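Rho guanine nucleotide exchange factor 11 (Homo sapiens, PDB 5JHH) probably acts as a guanine nucleotide exchange factor for Rho-family GTPases, using a RhoGEF (DH) domain to promote nucleotide release beside an adjoining PH domain. Local coordinates at residues A[67-72]-A[118-123]; A[112-117]-A[205-210]; A[247-252]-A[275-280]; A[318-323]-A[334-339]. All blocks are in the same frame, centred on the assembly; numbering follows the deposited sequence.

The four contacts fall into two pairs, one per domain of a tandem DH-PH module. Interactions 1 and 2 share helix 107-121 of the RhoGEF domain; their centres are about 10 Å apart, they touch through N69 ND2 and V116 O, and their segments alternate along the chain. Interactions 3 and 4 follow in series within the PH domain, reach the same sheet, and have centres about 19 Å apart without touching. The widest separation, about 44 Å between centres, is between interactions 1 and 4, on opposite sides of the chain's centre. Helix 189-227 connects the pairs: it supplies residues 205-210 of interaction 2 and later meets the loop of interaction 3, joining the domains.

Interaction 1 (A[67-72]-A[118-123]); sequences FPNLPE and AQFCSY
Q119 lays its extended side chain over the turn that carries P68 and N69. Its CG stands opposite the backbone N (chi1 -165°), and the amide ends beside P68, with OE1 3.8 Å from P68 CB. The backbone oxygen of Q119 faces the same proline ring, at 3.6 Å from P68 CG. Towards N69 two amide nitrogens meet, Q119 NE2 and N69 ND2 at 3.4 Å; both are donors, and the amide planes are turned 47° apart. N69 ND2 donates instead to the backbone oxygen of V116.

F120 follows as the hydrophobic centre. N69 OD1 comes to the edge of its ring, near the ring plane, 3.5 Å from F120 CD1. That is the weakly positive rim of an aromatic, and the buried oxygen has no hydrogen-bond partner anywhere in the model. P68 CD lies 4.0 Å from F120 CD1, while L70 runs alongside in the same direction and puts CD1 4.0 Å from F120 CE1. F67 meets the same ring carbon obliquely, through its CD1. Beyond F120, S122 OG and S122 N both bond to A118 O.

Here the loop leading into helix 70-89, with N69 at its N-cap position, is packed on the C-terminal part of helix 107-121: a helix junction within the all-helical bundle of the DH domain.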
loop_
_atom_site.group_PDB
_atom_site.type_symbol
_atom_site.label_atom_id
_atom_site.label_comp_id
_atom_site.label_asym_id
_atom_site.label_seq_id
_atom_site.Cartn_x
_atom_site.Cartn_y
_atom_site.Cartn_z
ATOM N N PHE A 67 5.347 17.239 -10.404
ATOM C CA PHE A 67 6.678 17.328 -9.841
ATOM C C PHE A 67 6.783 18.590 -8.970
ATOM O O PHE A 67 7.340 19.568 -9.354
ATOM C CB PHE A 67 7.744 17.399 -10.912
ATOM C CG PHE A 67 7.947 16.162 -11.681
ATOM C CD1 PHE A 67 8.555 15.091 -11.136
ATOM C CD2 PHE A 67 7.558 16.091 -12.981
ATOM C CE1 PHE A 67 8.771 13.976 -11.858
ATOM C CE2 PHE A 67 7.754 14.971 -13.711
ATOM C CZ PHE A 67 8.363 13.907 -13.148
ATOM N N PRO A 68 6.175 18.486 -7.711
ATOM C CA PRO A 68 6.172 19.728 -6.931
ATOM C C PRO A 68 7.488 20.299 -6.469
ATOM O O PRO A 68 7.624 21.482 -6.437
ATOM C CB PRO A 68 5.380 19.367 -5.700
ATOM C CG PRO A 68 4.501 18.321 -6.120
ATOM C CD PRO A 68 5.377 17.461 -6.880
ATOM N N ASN A 69 8.420 19.459 -6.063
ATOM C CA ASN A 69 9.571 19.882 -5.325
ATOM C C ASN A 69 10.685 18.885 -5.484
ATOM O O ASN A 69 11.309 18.488 -4.551
ATOM C CB ASN A 69 9.178 19.996 -3.870
ATOM C CG ASN A 69 8.638 18.703 -3.328
ATOM O OD1 ASN A 69 8.334 17.823 -4.047
ATOM N ND2 ASN A 69 8.512 18.623 -2.069
ATOM N N LEU A 70 10.911 18.489 -6.710
ATOM C CA LEU A 70 11.863 17.471 -7.036
ATOM C C LEU A 70 13.297 17.825 -6.681
ATOM O O LEU A 70 13.992 17.017 -6.136
ATOM C CB LEU A 70 11.744 17.074 -8.500
ATOM C CG LEU A 70 12.559 15.891 -8.985
ATOM C CD1 LEU A 70 12.358 14.678 -8.155
ATOM C CD2 LEU A 70 12.321 15.545 -10.424
ATOM N N PRO A 71 13.706 19.122 -7.041
ATOM C CA PRO A 71 15.089 19.421 -6.670
ATOM C C PRO A 71 15.346 19.394 -5.187
ATOM O O PRO A 71 16.418 19.069 -4.798
ATOM C CB PRO A 71 15.324 20.816 -7.204
ATOM C CG PRO A 71 14.391 20.973 -8.286
ATOM C CD PRO A 71 13.176 20.363 -7.777
ATOM N N GLU A 72 14.350 19.724 -4.397
ATOM C CA GLU A 72 14.442 19.707 -2.941
ATOM C C GLU A 72 14.516 18.277 -2.463
ATOM O O GLU A 72 15.268 17.951 -1.544
ATOM C CB GLU A 72 13.222 20.378 -2.315
ATOM C CG GLU A 72 13.203 21.896 -2.442
ATOM C CD GLU A 72 12.638 22.490 -3.756
ATOM O OE1 GLU A 72 12.317 21.814 -4.786
ATOM O OE2 GLU A 72 12.529 23.734 -3.750
ATOM N N ALA A 118 5.957 14.518 1.720
ATOM C CA ALA A 118 4.501 14.559 1.671
ATOM C C ALA A 118 4.021 15.435 0.529
ATOM O O ALA A 118 3.118 15.066 -0.185
ATOM C CB ALA A 118 3.916 15.069 3.004
ATOM N N GLN A 119 4.629 16.597 0.368
ATOM C CA GLN A 119 4.302 17.475 -0.738
ATOM C C GLN A 119 4.550 16.737 -2.065
ATOM O O GLN A 119 3.706 16.745 -2.934
ATOM C CB GLN A 119 5.076 18.804 -0.656
ATOM C CG GLN A 119 4.508 19.877 -1.577
ATOM C CD GLN A 119 5.445 21.055 -1.888
ATOM O OE1 GLN A 119 5.184 21.801 -2.837
ATOM N NE2 GLN A 119 6.513 21.247 -1.085
ATOM N N PHE A 120 5.668 16.035 -2.205
ATOM C CA PHE A 120 5.901 15.292 -3.443
ATOM C C PHE A 120 4.853 14.201 -3.724
ATOM O O PHE A 120 4.486 14.019 -4.870
ATOM C CB PHE A 120 7.295 14.691 -3.456
ATOM C CG PHE A 120 7.680 14.047 -4.769
ATOM C CD1 PHE A 120 8.168 14.803 -5.802
ATOM C CD2 PHE A 120 7.632 12.673 -4.919
ATOM C CE1 PHE A 120 8.559 14.210 -6.978
ATOM C CE2 PHE A 120 8.026 12.075 -6.095
ATOM C CZ PHE A 120 8.492 12.839 -7.128
ATOM N N CYS A 121 4.347 13.512 -2.714
ATOM C CA CYS A 121 3.524 12.346 -2.943
ATOM C C CYS A 121 2.039 12.580 -2.846
ATOM O O CYS A 121 1.272 11.776 -3.357
ATOM C CB CYS A 121 3.807 11.257 -1.875
ATOM S SG CYS A 121 5.508 10.665 -1.911
ATOM N N SER A 122 1.619 13.520 -2.023
ATOM C CA SER A 122 0.211 13.570 -1.654
ATOM C C SER A 122 -0.762 13.567 -2.818
ATOM O O SER A 122 -1.856 12.971 -2.736
ATOM C CB SER A 122 -0.089 14.799 -0.763
ATOM O OG SER A 122 0.364 15.966 -1.403
ATOM N N TYR A 123 -0.397 14.269 -3.876
ATOM C CA TYR A 123 -1.302 14.524 -4.995
ATOM C C TYR A 123 -1.016 13.568 -6.165
ATOM O O TYR A 123 -1.606 13.658 -7.230
ATOM C CB TYR A 123 -1.131 15.984 -5.464
ATOM C CG TYR A 123 -2.173 16.474 -6.488
ATOM C CD1 TYR A 123 -3.470 16.838 -6.094
ATOM C CD2 TYR A 123 -1.853 16.575 -7.818
ATOM C CE1 TYR A 123 -4.407 17.310 -7.005
ATOM C CE2 TYR A 123 -2.778 17.063 -8.750
ATOM C CZ TYR A 123 -4.049 17.434 -8.341
ATOM O OH TYR A 123 -4.933 17.860 -9.302
#

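Interaction 2 (A[112-117]-A[205-210]); sequences ELQQVA and LKYVNE
Q114 and Y207 make a flat-on-flat contact between two neighbouring helices, here an amide on a phenol ring. The planes are only 8° apart, and Q114 CG sits over the ring as a CH-pi donor, 3.6 Å from the Y207 centroid. The amide continues over one side of the ring, with Q114 NE2 3.4 Å from Y207 CD2. Q114 CG lies between its backbone N and carbonyl carbon (chi1 72°), which turns the extended chain across the tyrosine face. The amide is also tethered at its oxygen, for OE1 accepts from R110 NE one helical turn earlier.

Apolar packing is lighter. A117 CB touches V208 CG2 at 4.2 Å, between segments whose axes approach to 9.3 Å and cross at -25°, their directions roughly parallel. The second chain of the assembly reaches the same helix: its backbone bonds to N209 OD1 and an apolar side chain of it packs on V208, consistent with the GTPase-binding surface of a DH domain.

No hydrogen bond joins the two segments. Cohesion probably comes mainly from dispersion between amide and ring and from the CH-pi contact, while the R110 bond probably fixes the rotation of the amide that stacks there.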
loop_
_atom_site.group_PDB
_atom_site.type_symbol
_atom_site.label_atom_id
_atom_site.label_comp_id
_atom_site.label_asym_id
_atom_site.label_seq_id
_atom_site.Cartn_x
_atom_site.Cartn_y
_atom_site.Cartn_z
ATOM N N GLU A 112 11.670 18.325 8.036
ATOM C CA GLU A 112 12.006 18.636 6.648
ATOM C C GLU A 112 11.668 17.469 5.708
ATOM O O GLU A 112 10.967 17.675 4.706
ATOM C CB GLU A 112 13.473 19.018 6.534
ATOM C CG GLU A 112 13.937 19.284 5.121
ATOM C CD GLU A 112 15.433 19.640 5.016
ATOM O OE1 GLU A 112 16.277 19.075 5.768
ATOM O OE2 GLU A 112 15.782 20.480 4.147
ATOM N N LEU A 113 12.066 16.245 6.078
ATOM C CA LEU A 113 11.878 15.079 5.220
ATOM C C LEU A 113 10.405 14.773 5.041
ATOM O O LEU A 113 9.952 14.539 3.914
ATOM C CB LEU A 113 12.570 13.853 5.783
ATOM C CG LEU A 113 12.254 12.521 5.099
ATOM C CD1 LEU A 113 12.487 12.455 3.589
ATOM C CD2 LEU A 113 13.115 11.462 5.734
ATOM N N GLN A 114 9.633 14.833 6.119
ATOM C CA GLN A 114 8.228 14.510 5.983
ATOM C C GLN A 114 7.478 15.569 5.224
ATOM O O GLN A 114 6.572 15.224 4.499
ATOM C CB GLN A 114 7.540 14.131 7.294
ATOM C CG GLN A 114 7.276 15.230 8.276
ATOM C CD GLN A 114 6.975 14.712 9.704
ATOM O OE1 GLN A 114 7.047 13.521 9.997
ATOM N NE2 GLN A 114 6.562 15.644 10.597
ATOM N N GLN A 115 7.887 16.828 5.314
ATOM C CA GLN A 115 7.178 17.859 4.608
ATOM C C GLN A 115 7.431 17.648 3.145
ATOM O O GLN A 115 6.549 17.749 2.344
ATOM C CB GLN A 115 7.705 19.276 4.866
ATOM C CG GLN A 115 7.561 19.863 6.217
ATOM C CD GLN A 115 8.234 21.251 6.271
ATOM O OE1 GLN A 115 9.470 21.380 6.351
ATOM N NE2 GLN A 115 7.434 22.271 6.195
ATOM N N VAL A 116 8.697 17.545 2.793
ATOM C CA VAL A 116 9.096 17.444 1.404
ATOM C C VAL A 116 8.545 16.162 0.800
ATOM O O VAL A 116 7.925 16.217 -0.222
ATOM C CB VAL A 116 10.610 17.532 1.283
ATOM C CG1 VAL A 116 11.036 17.322 -0.145
ATOM C CG2 VAL A 116 11.065 18.927 1.746
ATOM N N ALA A 117 8.657 15.035 1.489
ATOM C CA ALA A 117 8.122 13.802 0.925
ATOM C C ALA A 117 6.620 13.862 0.787
ATOM O O ALA A 117 6.051 13.360 -0.188
ATOM C CB ALA A 117 8.516 12.599 1.756
ATOM N N LEU A 205 6.228 8.028 8.148
ATOM C CA LEU A 205 5.308 7.312 7.251
ATOM C C LEU A 205 3.850 7.602 7.570
ATOM O O LEU A 205 2.997 7.718 6.669
ATOM C CB LEU A 205 5.563 5.807 7.320
ATOM C CG LEU A 205 6.874 5.416 6.635
ATOM C CD1 LEU A 205 7.419 4.073 7.098
ATOM C CD2 LEU A 205 6.725 5.404 5.122
ATOM N N LYS A 206 3.551 7.761 8.850
ATOM C CA LYS A 206 2.191 8.083 9.241
ATOM C C LYS A 206 1.803 9.457 8.756
ATOM O O LYS A 206 0.650 9.661 8.330
ATOM C CB LYS A 206 2.008 7.989 10.754
ATOM C CG LYS A 206 1.938 6.552 11.274
ATOM C CD LYS A 206 1.798 6.573 12.801
ATOM C CE LYS A 206 2.657 5.521 13.499
ATOM N NZ LYS A 206 2.747 5.726 14.971
ATOM N N TYR A 207 2.759 10.367 8.785
ATOM C CA TYR A 207 2.534 11.719 8.313
ATOM C C TYR A 207 2.291 11.740 6.804
ATOM O O TYR A 207 1.367 12.381 6.337
ATOM C CB TYR A 207 3.755 12.584 8.673
ATOM C CG TYR A 207 3.693 14.034 8.264
ATOM C CD1 TYR A 207 3.896 14.397 6.953
ATOM C CD2 TYR A 207 3.500 15.055 9.197
ATOM C CE1 TYR A 207 3.850 15.729 6.570
ATOM C CE2 TYR A 207 3.475 16.399 8.815
ATOM C CZ TYR A 207 3.641 16.711 7.499
ATOM O OH TYR A 207 3.595 17.986 7.016
ATOM N N VAL A 208 3.116 11.022 6.030
ATOM C CA VAL A 208 2.900 10.958 4.576
ATOM C C VAL A 208 1.595 10.202 4.287
ATOM O O VAL A 208 0.829 10.600 3.442
ATOM C CB VAL A 208 4.056 10.288 3.847
ATOM C CG1 VAL A 208 3.763 10.173 2.334
ATOM C CG2 VAL A 208 5.310 11.101 4.087
ATOM N N ASN A 209 1.328 9.147 5.023
ATOM C CA ASN A 209 0.062 8.442 4.881
ATOM C C ASN A 209 -1.109 9.409 5.035
ATOM O O ASN A 209 -2.025 9.450 4.227
ATOM C CB ASN A 209 -0.048 7.288 5.916
ATOM C CG ASN A 209 -1.271 6.406 5.695
ATOM O OD1 ASN A 209 -1.261 5.473 4.902
ATOM N ND2 ASN A 209 -2.353 6.750 6.347
ATOM N N GLU A 210 -1.062 10.197 6.080
ATOM C CA GLU A 210 -2.118 11.150 6.329
ATOM C C GLU A 210 -2.199 12.219 5.232
ATOM O O GLU A 210 -3.290 12.570 4.804
ATOM C CB GLU A 210 -1.942 11.732 7.745
ATOM C CG GLU A 210 -3.062 12.626 8.227
ATOM C CD GLU A 210 -4.353 11.894 8.495
ATOM O OE1 GLU A 210 -4.316 10.686 8.775
ATOM O OE2 GLU A 210 -5.402 12.558 8.455
#

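Interaction 3 (A[247-252]-A[275-280]); sequences LDLTTR and LLLEDL
D248 O is gripped twice within its own turn, and that turn carries R252 across to L277 and L280: T251 OG1 donates to D248 O at 3.0 Å, in the carbonyl plane, and T251 N adds a weak bond. The same aspartate closes an Asx turn, since D248 OD1 accepts from T250 N at 2.8 Å, met from above the carboxylate plane. These bonds shape the short 3-10 segment from which R252 departs.

The arginine then crosses to the tip of the hairpin between strands 269-277 and 280-287. Its CG stands opposite the carbonyl carbon (chi1 -66°) and the chain bends at the next bond, so that R252 CD passes 4.0 Å from L277 CD1. L280 CD1 covers one face of the guanidinium, offset towards its rim. A salt bridge between R252 and D279 is plausible, but the two groups are modelled too close together and its geometry is doubtful.

Leucines fill the inner side. L249 CD1 meets L275 CD1 at 4.1 Å, the two side chains crossing at about a right angle, and L247 CD1 touches L280 CD1 at 4.3 Å. Helix 189-227 backs the loop: Q225 bonds to L249 N and L247 O, while Y224 packs on L249 and L275.

Chemically, the loop joins the PH hairpin by leucine packing, with the arginine charge at one side, L280 over one face of its guanidinium, and the charge probably balanced by the aspartate.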
loop_
_atom_site.group_PDB
_atom_site.type_symbol
_atom_site.label_atom_id
_atom_site.label_comp_id
_atom_site.label_asym_id
_atom_site.label_seq_id
_atom_site.Cartn_x
_atom_site.Cartn_y
_atom_site.Cartn_z
ATOM N N LEU A 247 -26.483 20.544 2.024
ATOM C CA LEU A 247 -25.324 19.756 2.448
ATOM C C LEU A 247 -24.123 19.920 1.528
ATOM O O LEU A 247 -24.196 19.598 0.328
ATOM C CB LEU A 247 -25.672 18.264 2.493
ATOM C CG LEU A 247 -24.471 17.368 2.825
ATOM C CD1 LEU A 247 -23.896 17.716 4.190
ATOM C CD2 LEU A 247 -24.803 15.888 2.741
ATOM N N ASP A 248 -23.017 20.376 2.109
ATOM C CA ASP A 248 -21.791 20.583 1.360
ATOM C C ASP A 248 -20.687 19.627 1.800
ATOM O O ASP A 248 -20.065 19.832 2.835
ATOM C CB ASP A 248 -21.288 22.001 1.518
ATOM C CG ASP A 248 -20.125 22.281 0.608
ATOM O OD1 ASP A 248 -19.548 21.309 0.070
ATOM O OD2 ASP A 248 -19.810 23.464 0.391
ATOM N N LEU A 249 -20.401 18.622 0.981
ATOM C CA LEU A 249 -19.414 17.618 1.353
ATOM C C LEU A 249 -18.016 18.204 1.536
ATOM O O LEU A 249 -17.256 17.722 2.352
ATOM C CB LEU A 249 -19.372 16.506 0.314
ATOM C CG LEU A 249 -20.721 15.834 0.074
ATOM C CD1 LEU A 249 -20.598 14.820 -1.048
ATOM C CD2 LEU A 249 -21.255 15.185 1.332
ATOM N N THR A 250 -17.713 19.257 0.796
ATOM C CA THR A 250 -16.413 19.878 0.788
ATOM C C THR A 250 -15.930 20.351 2.153
ATOM O O THR A 250 -14.743 20.571 2.319
ATOM C CB THR A 250 -16.426 21.053 -0.202
ATOM O OG1 THR A 250 -16.409 20.510 -1.523
ATOM C CG2 THR A 250 -15.224 22.008 -0.031
ATOM N N THR A 251 -16.819 20.515 3.127
ATOM C CA THR A 251 -16.445 21.187 4.386
ATOM C C THR A 251 -16.257 20.214 5.536
ATOM O O THR A 251 -16.167 20.613 6.691
ATOM C CB THR A 251 -17.543 22.161 4.808
ATOM O OG1 THR A 251 -18.730 21.398 5.059
ATOM C CG2 THR A 251 -17.807 23.239 3.670
ATOM N N ARG A 252 -16.227 18.923 5.220
ATOM C CA ARG A 252 -16.116 17.879 6.237
ATOM C C ARG A 252 -15.023 16.916 5.870
ATOM O O ARG A 252 -14.608 16.816 4.717
ATOM C CB ARG A 252 -17.438 17.109 6.365
ATOM C CG ARG A 252 -18.572 17.965 6.900
ATOM C CD ARG A 252 -19.831 17.852 6.047
ATOM N NE ARG A 252 -20.895 18.751 6.498
ATOM C CZ ARG A 252 -21.440 18.679 7.703
ATOM N NH1 ARG A 252 -21.013 17.786 8.578
ATOM N NH2 ARG A 252 -22.408 19.506 8.045
ATOM N N LEU A 275 -21.225 7.431 2.694
ATOM C CA LEU A 275 -20.081 8.156 3.185
ATOM C C LEU A 275 -20.130 8.232 4.669
ATOM O O LEU A 275 -21.111 8.684 5.204
ATOM C CB LEU A 275 -20.075 9.579 2.696
ATOM C CG LEU A 275 -20.267 9.786 1.202
ATOM C CD1 LEU A 275 -20.043 11.255 0.889
ATOM C CD2 LEU A 275 -19.356 8.871 0.381
ATOM N N LEU A 276 -19.054 7.839 5.338
ATOM C CA LEU A 276 -18.911 8.087 6.743
ATOM C C LEU A 276 -18.025 9.317 6.929
ATOM O O LEU A 276 -16.829 9.249 6.761
ATOM C CB LEU A 276 -18.317 6.874 7.451
ATOM C CG LEU A 276 -17.922 7.144 8.890
ATOM C CD1 LEU A 276 -19.051 7.812 9.665
ATOM C CD2 LEU A 276 -17.482 5.866 9.570
ATOM N N LEU A 277 -18.646 10.437 7.272
ATOM C CA LEU A 277 -17.928 11.655 7.578
ATOM C C LEU A 277 -17.671 11.765 9.088
ATOM O O LEU A 277 -17.952 10.843 9.847
ATOM C CB LEU A 277 -18.712 12.844 7.092
ATOM C CG LEU A 277 -19.286 12.661 5.691
ATOM C CD1 LEU A 277 -19.898 13.967 5.219
ATOM C CD2 LEU A 277 -18.256 12.170 4.686
ATOM N N GLU A 278 -17.100 12.868 9.514
ATOM C CA GLU A 278 -16.742 13.011 10.904
ATOM C C GLU A 278 -17.980 13.086 11.803
ATOM O O GLU A 278 -18.022 12.528 12.920
ATOM C CB GLU A 278 -15.956 14.283 11.074
ATOM C CG GLU A 278 -14.498 14.104 10.775
ATOM C CD GLU A 278 -13.712 15.343 11.167
ATOM O OE1 GLU A 278 -14.254 16.475 10.970
ATOM O OE2 GLU A 278 -12.566 15.166 11.662
ATOM N N ASP A 279 -18.994 13.767 11.299
ATOM C CA ASP A 279 -20.141 14.107 12.127
ATOM C C ASP A 279 -21.425 13.445 11.625
ATOM O O ASP A 279 -22.385 13.344 12.374
ATOM C CB ASP A 279 -20.278 15.626 12.160
ATOM C CG ASP A 279 -20.299 16.248 10.748
ATOM O OD1 ASP A 279 -20.086 15.561 9.719
ATOM O OD2 ASP A 279 -20.545 17.452 10.648
ATOM N N LEU A 280 -21.412 12.984 10.371
ATOM C CA LEU A 280 -22.594 12.451 9.683
ATOM C C LEU A 280 -22.291 11.163 8.944
ATOM O O LEU A 280 -21.213 11.009 8.405
ATOM C CB LEU A 280 -23.119 13.446 8.635
ATOM C CG LEU A 280 -23.356 14.864 9.157
ATOM C CD1 LEU A 280 -23.658 15.833 8.037
ATOM C CD2 LEU A 280 -24.462 14.840 10.203
#

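Interaction 4 (A[318-323]-A[334-339]); sequences AVLIRS and ICTSKL
L320 and I334 form a hydrogen-bonded pair of an antiparallel hairpin, with both backbone bonds in place. L320 N donates to I334 O at 2.9 Å, and I334 N returns to L320 O at 2.9 Å with a nearly straight N-H...O angle of 169°. One step along, V319 and C335 are the non-hydrogen-bonded pair, their CA atoms 4.4 Å apart. A third bond, T336 N to A318 O at 2.9 Å, lies beyond the bridged residues; its donor stands 50° out of the carbonyl plane, less regular than the two bonds of the L320-I334 pair, whose donors are only slightly tilted.

Weaker CA-H...O contacts fill the gaps between these bonds. V319 CA approaches I334 O at 3.2 Å, and C335 CA approaches A318 O at 3.5 Å, so each of these carbonyl oxygens serves an N-H and a C-H together.

Side-chain packing divides between the two faces of the sheet. On the face of L320 and I334, L320 CB and I334 CB are 4.3 Å apart. The methyl CG2 of T336, opposite its carbonyl carbon, meets L320 CG at 3.6 Å. On the face of V319 and C335 the cross-strand contact is light, and V319 packs on V366 of the C-terminal helix 352-368, which I321 also touches, the helix that characteristically closes one end of the PH sandwich.

Three backbone bonds thus set the register of the two segments: the strands are held by main-chain polarity, with leucine, isoleucine and a threonine methyl adding apolar cover.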
loop_
_atom_site.group_PDB
_atom_site.type_symbol
_atom_site.label_atom_id
_atom_site.label_comp_id
_atom_site.label_asym_id
_atom_site.label_seq_id
_atom_site.Cartn_x
_atom_site.Cartn_y
_atom_site.Cartn_z
ATOM N N ALA A 318 -26.162 11.085 17.634
ATOM C CA ALA A 318 -27.536 10.698 17.942
ATOM C C ALA A 318 -27.844 9.297 17.398
ATOM O O ALA A 318 -28.959 9.037 16.903
ATOM C CB ALA A 318 -28.498 11.714 17.331
ATOM N N VAL A 319 -26.845 8.412 17.427
ATOM C CA VAL A 319 -27.072 7.038 17.030
ATOM C C VAL A 319 -26.260 6.064 17.837
ATOM O O VAL A 319 -25.258 6.414 18.468
ATOM C CB VAL A 319 -26.806 6.724 15.533
ATOM C CG1 VAL A 319 -27.540 7.658 14.579
ATOM C CG2 VAL A 319 -25.328 6.743 15.231
ATOM N N LEU A 320 -26.725 4.822 17.780
ATOM C CA LEU A 320 -26.030 3.665 18.333
ATOM C C LEU A 320 -25.823 2.619 17.236
ATOM O O LEU A 320 -26.603 2.541 16.284
ATOM C CB LEU A 320 -26.857 3.035 19.457
ATOM C CG LEU A 320 -27.209 3.961 20.621
ATOM C CD1 LEU A 320 -28.018 3.163 21.635
ATOM C CD2 LEU A 320 -25.978 4.585 21.272
ATOM N N ILE A 321 -24.811 1.780 17.409
ATOM C CA ILE A 321 -24.402 0.841 16.383
ATOM C C ILE A 321 -24.520 -0.557 16.967
ATOM O O ILE A 321 -23.987 -0.821 18.031
ATOM C CB ILE A 321 -22.918 1.087 15.989
ATOM C CG1 ILE A 321 -22.683 2.553 15.599
ATOM C CG2 ILE A 321 -22.475 0.145 14.877
ATOM C CD1 ILE A 321 -23.470 3.027 14.392
ATOM N N ARG A 322 -25.217 -1.466 16.296
ATOM C CA ARG A 322 -25.311 -2.801 16.856
ATOM C C ARG A 322 -25.108 -3.913 15.820
ATOM O O ARG A 322 -25.600 -3.842 14.715
ATOM C CB ARG A 322 -26.632 -2.978 17.593
ATOM C CG ARG A 322 -26.713 -4.237 18.477
ATOM C CD ARG A 322 -28.092 -4.295 19.104
ATOM N NE ARG A 322 -28.445 -5.541 19.762
ATOM C CZ ARG A 322 -28.242 -5.817 21.050
ATOM N NH1 ARG A 322 -27.594 -4.971 21.844
ATOM N NH2 ARG A 322 -28.677 -6.963 21.545
ATOM N N SER A 323 -24.348 -4.927 16.202
ATOM C CA SER A 323 -24.254 -6.165 15.413
ATOM C C SER A 323 -25.566 -6.923 15.364
ATOM O O SER A 323 -26.385 -6.821 16.264
ATOM C CB SER A 323 -23.242 -7.106 16.046
ATOM O OG SER A 323 -21.990 -6.970 15.458
ATOM N N ILE A 334 -29.259 2.712 15.132
ATOM C CA ILE A 334 -30.418 3.031 15.929
ATOM C C ILE A 334 -30.369 4.502 16.294
ATOM O O ILE A 334 -29.470 4.924 17.011
ATOM C CB ILE A 334 -30.396 2.191 17.194
ATOM C CG1 ILE A 334 -30.218 0.714 16.818
ATOM C CG2 ILE A 334 -31.645 2.455 18.018
ATOM C CD1 ILE A 334 -30.312 -0.249 17.977
ATOM N N CYS A 335 -31.324 5.275 15.786
ATOM C CA CYS A 335 -31.363 6.715 16.020
ATOM C C CYS A 335 -31.936 6.954 17.392
ATOM O O CYS A 335 -32.948 6.356 17.750
ATOM C CB CYS A 335 -32.243 7.397 14.987
ATOM S SG CYS A 335 -31.897 6.922 13.276
ATOM N N THR A 336 -31.296 7.825 18.155
ATOM C CA THR A 336 -31.598 7.949 19.571
ATOM C C THR A 336 -32.332 9.223 19.937
ATOM O O THR A 336 -32.691 9.417 21.101
ATOM C CB THR A 336 -30.313 7.897 20.386
ATOM O OG1 THR A 336 -29.431 8.949 19.960
ATOM C CG2 THR A 336 -29.645 6.573 20.178
ATOM N N SER A 337 -32.513 10.104 18.956
ATOM C CA SER A 337 -33.346 11.287 19.122
ATOM C C SER A 337 -34.777 10.860 19.414
ATOM O O SER A 337 -35.338 10.034 18.679
ATOM C CB SER A 337 -33.338 12.109 17.832
ATOM O OG SER A 337 -34.475 12.937 17.764
ATOM N N LYS A 338 -35.374 11.410 20.474
ATOM C CA LYS A 338 -36.819 11.201 20.720
ATOM C C LYS A 338 -37.718 11.584 19.527
ATOM O O LYS A 338 -38.886 11.199 19.458
ATOM C CB LYS A 338 -37.288 11.923 21.977
ATOM C CG LYS A 338 -36.432 13.091 22.455
ATOM C CD LYS A 338 -35.743 12.774 23.776
ATOM C CE LYS A 338 -36.748 12.240 24.798
ATOM N NZ LYS A 338 -36.619 12.833 26.157
ATOM N N LEU A 339 -37.138 12.301 18.572
ATOM C CA LEU A 339 -37.801 12.659 17.338
ATOM C C LEU A 339 -37.372 11.706 16.233
ATOM O O LEU A 339 -37.705 11.923 15.069
ATOM C CB LEU A 339 -37.393 14.070 16.940
ATOM C CG LEU A 339 -37.365 15.121 18.062
ATOM C CD1 LEU A 339 -36.256 14.966 19.112
ATOM C CD2 LEU A 339 -37.263 16.492 17.412
#